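Local coordinates for transcriptional regulator, MarR family (Bacillus cereus, PDB 4XRF), which probably binds DNA as a winged helix-turn-helix transcription factor of the MarR family, at residues G30-P33 against P34-Y37; A107-E110 against H111-K114; L119-Q122 against E123-D126. One frame throughout, in Å; residues are numbered along the deposited sequence.

Contact 1 of 3, residues G30-P33 against P34-Y37. With SO4 (sulfate ion), chain K.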
loop_
_atom_site.group_PDB
_atom_site.type_symbol
_atom_site.label_atom_id
_atom_site.label_comp_id
_atom_site.label_asym_id
_atom_site.label_seq_id
_atom_site.Cartn_x
_atom_site.Cartn_y
_atom_site.Cartn_z
ATOM N N GLY A 30 -0.220 -15.993 -8.185
ATOM C CA GLY A 30 0.324 -16.402 -6.878
ATOM C C GLY A 30 1.769 -15.989 -6.618
ATOM O O GLY A 30 2.425 -16.534 -5.724
ATOM N N LEU A 31 2.262 -15.027 -7.403
ATOM C CA LEU A 31 3.646 -14.549 -7.309
ATOM C C LEU A 31 3.754 -13.028 -7.282
ATOM O O LEU A 31 3.039 -12.356 -7.984
ATOM C CB LEU A 31 4.469 -15.077 -8.502
ATOM C CG LEU A 31 4.464 -16.604 -8.715
ATOM C CD1 LEU A 31 4.863 -16.978 -10.144
ATOM C CD2 LEU A 31 5.331 -17.320 -7.673
ATOM N N THR A 32 4.670 -12.492 -6.483
ATOM C CA THR A 32 5.063 -11.090 -6.620
ATOM C C THR A 32 6.009 -10.993 -7.829
ATOM O O THR A 32 6.543 -12.016 -8.284
ATOM C CB THR A 32 5.838 -10.588 -5.398
ATOM O OG1 THR A 32 7.092 -11.261 -5.358
ATOM C CG2 THR A 32 5.096 -10.883 -4.109
ATOM N N PRO A 33 6.214 -9.775 -8.371
ATOM C CA PRO A 33 7.127 -9.698 -9.514
ATOM C C PRO A 33 8.559 -10.220 -9.309
ATOM O O PRO A 33 9.089 -10.829 -10.240
ATOM C CB PRO A 33 7.085 -8.209 -9.890
ATOM C CG PRO A 33 5.652 -7.845 -9.568
ATOM C CD PRO A 33 5.391 -8.549 -8.251
ATOM N N PRO A 34 9.181 -10.020 -8.116
ATOM C CA PRO A 34 10.514 -10.600 -7.972
ATOM C C PRO A 34 10.511 -12.139 -7.910
ATOM O O PRO A 34 11.454 -12.774 -8.428
ATOM C CB PRO A 34 11.029 -9.999 -6.646
ATOM C CG PRO A 34 10.276 -8.698 -6.533
ATOM C CD PRO A 34 8.901 -9.066 -7.022
ATOM N N GLN A 35 9.480 -12.723 -7.290
ATOM C CA GLN A 35 9.350 -14.193 -7.241
ATOM C C GLN A 35 9.205 -14.773 -8.661
ATOM O O GLN A 35 9.827 -15.793 -9.000
ATOM C CB GLN A 35 8.138 -14.623 -6.404
ATOM C CG GLN A 35 8.267 -14.415 -4.892
ATOM C CD GLN A 35 7.021 -14.888 -4.154
ATOM O OE1 GLN A 35 5.895 -14.674 -4.618
ATOM N NE2 GLN A 35 7.206 -15.533 -3.023
ATOM N N PHE A 36 8.391 -14.111 -9.477
ATOM C CA PHE A 36 8.168 -14.532 -10.855
ATOM C C PHE A 36 9.483 -14.479 -11.633
ATOM O O PHE A 36 9.829 -15.434 -12.321
ATOM C CB PHE A 36 7.085 -13.673 -11.539
ATOM C CG PHE A 36 6.859 -14.008 -12.996
ATOM C CD1 PHE A 36 6.687 -15.328 -13.420
ATOM C CD2 PHE A 36 6.740 -12.994 -13.941
ATOM C CE1 PHE A 36 6.464 -15.628 -14.757
ATOM C CE2 PHE A 36 6.485 -13.291 -15.285
ATOM C CZ PHE A 36 6.369 -14.616 -15.691
ATOM N N TYR A 37 10.206 -13.368 -11.514
ATOM C CA TYR A 37 11.481 -13.219 -12.209
ATOM C C TYR A 37 12.506 -14.248 -11.759
ATOM O O TYR A 37 13.225 -14.797 -12.582
ATOM C CB TYR A 37 12.076 -11.809 -12.097
ATOM C CG TYR A 37 13.090 -11.621 -13.189
ATOM C CD1 TYR A 37 12.682 -11.499 -14.518
ATOM C CD2 TYR A 37 14.435 -11.640 -12.922
ATOM C CE1 TYR A 37 13.615 -11.379 -15.543
ATOM C CE2 TYR A 37 15.364 -11.509 -13.935
ATOM C CZ TYR A 37 14.940 -11.381 -15.239
ATOM O OH TYR A 37 15.869 -11.252 -16.247
HETATM S S SO4 K . 19.104 -12.552 -16.545
HETATM O O1 SO4 K . 20.497 -12.061 -16.335
HETATM O O2 SO4 K . 19.051 -13.997 -16.197
HETATM O O3 SO4 K . 18.713 -12.408 -17.970
HETATM O O4 SO4 K . 18.222 -11.754 -15.646
#

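Contact 2 of 3, residues A107-E110 against H111-K114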
loop_
_atom_site.group_PDB
_atom_site.type_symbol
_atom_site.label_atom_id
_atom_site.label_comp_id
_atom_site.label_asym_id
_atom_site.label_seq_id
_atom_site.Cartn_x
_atom_site.Cartn_y
_atom_site.Cartn_z
ATOM N N ALA A 107 -0.987 -15.716 -17.684
ATOM C CA ALA A 107 -1.911 -14.941 -16.854
ATOM C C ALA A 107 -1.365 -13.562 -16.444
ATOM O O ALA A 107 -1.862 -12.944 -15.497
ATOM C CB ALA A 107 -2.334 -15.753 -15.635
ATOM N N ARG A 108 -0.360 -13.073 -17.167
ATOM C CA ARG A 108 0.245 -11.767 -16.864
ATOM C C ARG A 108 -0.756 -10.627 -17.057
ATOM O O ARG A 108 -1.618 -10.702 -17.930
ATOM C CB ARG A 108 1.486 -11.518 -17.730
ATOM C CG ARG A 108 1.215 -11.434 -19.229
ATOM C CD ARG A 108 2.434 -10.942 -19.996
ATOM N NE ARG A 108 3.611 -11.807 -19.837
ATOM C CZ ARG A 108 4.653 -11.536 -19.053
ATOM N NH1 ARG A 108 4.686 -10.421 -18.329
ATOM N NH2 ARG A 108 5.674 -12.381 -18.988
ATOM N N ASN A 109 -0.628 -9.580 -16.242
ATOM C CA ASN A 109 -1.517 -8.424 -16.338
ATOM C C ASN A 109 -1.359 -7.729 -17.699
ATOM O O ASN A 109 -0.250 -7.338 -18.082
ATOM C CB ASN A 109 -1.303 -7.451 -15.168
ATOM C CG ASN A 109 -2.240 -6.260 -15.231
ATOM O OD1 ASN A 109 -3.273 -6.225 -14.554
ATOM N ND2 ASN A 109 -1.911 -5.295 -16.082
ATOM N N GLU A 110 -2.472 -7.601 -18.419
ATOM C CA GLU A 110 -2.470 -7.092 -19.798
ATOM C C GLU A 110 -2.369 -5.571 -19.907
ATOM O O GLU A 110 -1.917 -5.050 -20.930
ATOM C CB GLU A 110 -3.693 -7.607 -20.587
ATOM C CG GLU A 110 -3.579 -9.066 -21.025
ATOM C CD GLU A 110 -2.485 -9.304 -22.065
ATOM O OE1 GLU A 110 -2.658 -8.859 -23.224
ATOM O OE2 GLU A 110 -1.457 -9.946 -21.731
ATOM N N HIS A 111 -2.802 -4.864 -18.868
ATOM C CA HIS A 111 -2.651 -3.412 -18.818
ATOM C C HIS A 111 -1.161 -3.019 -18.775
ATOM O O HIS A 111 -0.749 -2.092 -19.476
ATOM C CB HIS A 111 -3.430 -2.808 -17.638
ATOM C CG HIS A 111 -4.920 -2.904 -17.785
ATOM N ND1 HIS A 111 -5.719 -1.805 -18.023
ATOM C CD2 HIS A 111 -5.755 -3.970 -17.742
ATOM C CE1 HIS A 111 -6.982 -2.188 -18.124
ATOM N NE2 HIS A 111 -7.033 -3.498 -17.956
ATOM N N ILE A 112 -0.365 -3.734 -17.973
ATOM C CA ILE A 112 1.082 -3.489 -17.873
ATOM C C ILE A 112 1.774 -3.765 -19.205
ATOM O O ILE A 112 2.633 -2.987 -19.627
ATOM C CB ILE A 112 1.751 -4.275 -16.723
ATOM C CG1 ILE A 112 1.261 -3.752 -15.374
ATOM C CG2 ILE A 112 3.278 -4.125 -16.771
ATOM C CD1 ILE A 112 1.573 -4.666 -14.208
ATOM N N ALA A 113 1.374 -4.846 -19.873
ATOM C CA ALA A 113 1.933 -5.205 -21.173
ATOM C C ALA A 113 1.602 -4.124 -22.200
ATOM O O ALA A 113 2.455 -3.748 -23.000
ATOM C CB ALA A 113 1.404 -6.560 -21.627
ATOM N N LYS A 114 0.360 -3.636 -22.170
ATOM C CA LYS A 114 -0.083 -2.542 -23.036
ATOM C C LYS A 114 0.759 -1.273 -22.878
ATOM O O LYS A 114 1.159 -0.686 -23.884
ATOM C CB LYS A 114 -1.569 -2.230 -22.806
ATOM C CG LYS A 114 -2.157 -1.194 -23.749
ATOM C CD LYS A 114 -3.683 -1.159 -23.693
ATOM C CE LYS A 114 -4.304 -2.498 -24.082
ATOM N NZ LYS A 114 -5.653 -2.330 -24.706
#

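Contact 3 of 3, residues L119-Q122 against E123-D126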
loop_
_atom_site.group_PDB
_atom_site.type_symbol
_atom_site.label_atom_id
_atom_site.label_comp_id
_atom_site.label_asym_id
_atom_site.label_seq_id
_atom_site.Cartn_x
_atom_site.Cartn_y
_atom_site.Cartn_z
ATOM N N LEU A 119 6.590 1.678 -25.219
ATOM C CA LEU A 119 8.000 2.050 -25.126
ATOM C C LEU A 119 8.793 1.216 -26.112
ATOM O O LEU A 119 8.633 -0.011 -26.158
ATOM C CB LEU A 119 8.562 1.831 -23.713
ATOM C CG LEU A 119 7.956 2.520 -22.484
ATOM C CD1 LEU A 119 8.700 2.074 -21.239
ATOM C CD2 LEU A 119 7.968 4.038 -22.596
ATOM N N GLU A 120 9.642 1.881 -26.894
ATOM C CA GLU A 120 10.673 1.218 -27.701
ATOM C C GLU A 120 11.475 0.227 -26.868
ATOM O O GLU A 120 11.667 0.445 -25.671
ATOM C CB GLU A 120 11.651 2.252 -28.234
ATOM C CG GLU A 120 11.445 2.633 -29.684
ATOM C CD GLU A 120 12.156 3.924 -30.019
ATOM O OE1 GLU A 120 13.065 4.308 -29.245
ATOM O OE2 GLU A 120 11.797 4.560 -31.035
ATOM N N LEU A 121 11.950 -0.840 -27.512
ATOM C CA LEU A 121 12.877 -1.792 -26.905
ATOM C C LEU A 121 14.063 -1.076 -26.254
ATOM O O LEU A 121 14.405 -1.365 -25.106
ATOM C CB LEU A 121 13.350 -2.832 -27.928
ATOM C CG LEU A 121 14.410 -3.856 -27.498
ATOM C CD1 LEU A 121 13.921 -4.785 -26.401
ATOM C CD2 LEU A 121 14.860 -4.669 -28.699
ATOM N N GLN A 122 14.648 -0.120 -26.976
ATOM C CA GLN A 122 15.745 0.698 -26.451
ATOM C C GLN A 122 15.361 1.545 -25.216
ATOM O O GLN A 122 16.180 1.742 -24.324
ATOM C CB GLN A 122 16.405 1.542 -27.565
ATOM C CG GLN A 122 15.452 2.332 -28.469
ATOM C CD GLN A 122 15.072 1.631 -29.782
ATOM O OE1 GLN A 122 14.703 0.451 -29.805
ATOM N NE2 GLN A 122 15.136 2.379 -30.882
ATOM N N GLU A 123 14.123 2.028 -25.155
ATOM C CA GLU A 123 13.636 2.755 -23.973
ATOM C C GLU A 123 13.438 1.835 -22.768
ATOM O O GLU A 123 13.691 2.241 -21.649
ATOM C CB GLU A 123 12.336 3.518 -24.272
ATOM C CG GLU A 123 12.509 4.691 -25.228
ATOM C CD GLU A 123 11.190 5.336 -25.622
ATOM O OE1 GLU A 123 10.195 4.609 -25.890
ATOM O OE2 GLU A 123 11.149 6.588 -25.688
ATOM N N ARG A 124 12.975 0.610 -23.007
ATOM C CA ARG A 124 12.875 -0.408 -21.964
ATOM C C ARG A 124 14.240 -0.777 -21.399
ATOM O O ARG A 124 14.379 -0.924 -20.181
ATOM C CB ARG A 124 12.155 -1.651 -22.471
ATOM C CG ARG A 124 10.642 -1.524 -22.413
ATOM C CD ARG A 124 9.979 -2.690 -23.108
ATOM N NE ARG A 124 9.777 -2.427 -24.524
ATOM C CZ ARG A 124 9.680 -3.370 -25.452
ATOM N NH1 ARG A 124 9.779 -4.651 -25.130
ATOM N NH2 ARG A 124 9.499 -3.028 -26.710
ATOM N N GLU A 125 15.238 -0.895 -22.281
ATOM C CA GLU A 125 16.624 -1.153 -21.868
ATOM C C GLU A 125 17.155 -0.021 -20.972
ATOM O O GLU A 125 17.760 -0.299 -19.936
ATOM C CB GLU A 125 17.549 -1.395 -23.081
ATOM C CG GLU A 125 17.212 -2.665 -23.861
ATOM C CD GLU A 125 18.003 -2.871 -25.157
ATOM O OE1 GLU A 125 18.245 -1.897 -25.920
ATOM O OE2 GLU A 125 18.366 -4.042 -25.429
ATOM N N ASP A 126 16.899 1.235 -21.359
ATOM C CA ASP A 126 17.284 2.423 -20.565
ATOM C C ASP A 126 16.666 2.407 -19.159
ATOM O O ASP A 126 17.351 2.654 -18.178
ATOM C CB ASP A 126 16.845 3.728 -21.249
ATOM C CG ASP A 126 17.617 4.033 -22.533
ATOM O OD1 ASP A 126 18.835 3.729 -22.615
ATOM O OD2 ASP A 126 16.995 4.612 -23.461
#

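Contact 1 of 3, residues G30-P33 against P34-Y37
Gln35 folds back over the residues before its helix, its CG lying 3.4 Å from Thr32 OG1 and its amide oxygen reaching Thr32 N. With CG anti to the carbonyl carbon (chi1 -71°) and the chain extended beyond it, the side chain runs against the helix direction. The bond from Thr32 N to Gln35 OE1 is 3.1 Å long and nearly straight at the hydrogen (165°), the donor tilted from the amide plane. In return Gln35 N makes a weak bond of 3.4 Å to Thr32 OG1. This reciprocal pair is a capping box, with Thr32 as N-cap of helix 33-45; Gly30, at positive phi, has already ended helix 4-29. Gln35 NE2 is held separately, by Gln27 O of the third subunit, so both ends of the amide are fixed. The first helical backbone bonds follow, Phe36 N to Thr32 O at 3.0 Å and Tyr37 N to Pro33 O at 3.1 Å. Pro33 and Pro34 lie side by side, and Pro34 CD packs 3.3 Å from Thr32 OG1. Leu31 CD1 meets Phe36 CD1 at 4.1 Å, the two side chains crossing at about a right angle, while Phe36 packs on helix 95-106. Tyr37 leads away; its OH bonds O4 of a sulfate, probably from the crystallisation liquor, at a doubtfully short 2.5 Å, and Lys56 of this chain and Lys6 of the second subunit bind it too.

Contact 2 of 3, residues A107-E110 against H111-K114
Asn109 crosses the start of helix 110-116, meeting both His111 and Ile112. Its CB lies 4.1 Å from Ile112 CD1, an aliphatic touch at the base of the side chain. CG follows, anti to the backbone N (chi1 -179°), and stands 3.9 Å from His111 N. The amide tip sits over the first turn, close to the backbone nitrogens of His111 and Ile112 and to the CB of His111; its modelled orientation is probably turned over, so the roles of its two ends remain doubtful. Asn109 is the N-cap residue, and such a tip beside the first N-H groups is in keeping with that position. Its carbonyl accepts only weakly, from Ala113 N to Asn109 O at 3.5 Å. The next bond along is firmer, Lys114 N to Glu110 O at 3.0 Å, and Lys114 CB rests 3.4 Å from that same Glu110 O. Ala113 CB, directed back at the preceding residues, lies 3.7 Å from Glu110 O. The loop from helix 95-106 leads into this turn, which leans on helix 4-29: Asn109 N bonds Gln25, Ile112 packs on Glu21 and Leu22, and Arg108 forms a salt bridge with Asp5 of the second subunit.

Contact 3 of 3, residues L119-Q122 against E123-D126
Arg124 turns back alongside Leu121 to grip the carbonyl of Leu119, its polar tip bonding to a residue five positions earlier. Two nitrogens share that one oxygen side-on: NE lies 3.1 Å and NH2 3.2 Å from Leu119 O. NH2 comes in the carbonyl plane, whereas NE stands 45° out of it. A bend at chi3 (-89°) brings the guanidinium round to this position, with Leu121 CA over one of its faces, 3.4 Å above the plane and offset toward the rim. Its remaining nitrogen, NH1, bonds Thr2 O of the second subunit.

Another side-chain bond runs from Glu120 N to Glu123 OE1, 3.0 Å long and meeting the carboxylate on its anti side. Glu120 is the N-cap of helix 121-139, so Glu123 at the third position beyond it ties down the backbone of the cap residue, as in one half of a capping box. Ordinary helical bonds begin at once, with Arg124 N to Glu120 O, Glu125 N to Leu121 O and Asp126 N to Gln122 O.

Electrostatically, Glu120 OE1 and Glu123 OE1 lie 4.4 Å apart with their carboxylate planes 43° apart; a salt bridge from Lys133 of the second subunit to Glu123 probably eases this like-charge approach. Among nonpolar contacts, Leu119 CB rests 4.2 Å from Arg124 CG, and Leu119 packs on Ile137 of the second subunit.

How the contacts relate
The three contacts come in series along the chain, and each marks the start of a helix: 33-45 for contact 1, 110-116 for contact 2 and 121-139 for contact 3. Contacts 1 and 2 have centres about 14 Å apart and touch where Phe36 CE2 packs on Arg108 NH2 at 3.9 Å. Contact 3 touches neither, its nearest atoms about 6 Å from contact 2 and its centre about 17 Å from that of contact 2 and 22 Å from that of contact 1. Contact 1 lies near the middle of the chain, the other two farther out. All three helix starts meet the second subunit, and bound isoquinoline lies near contacts 2 and 3.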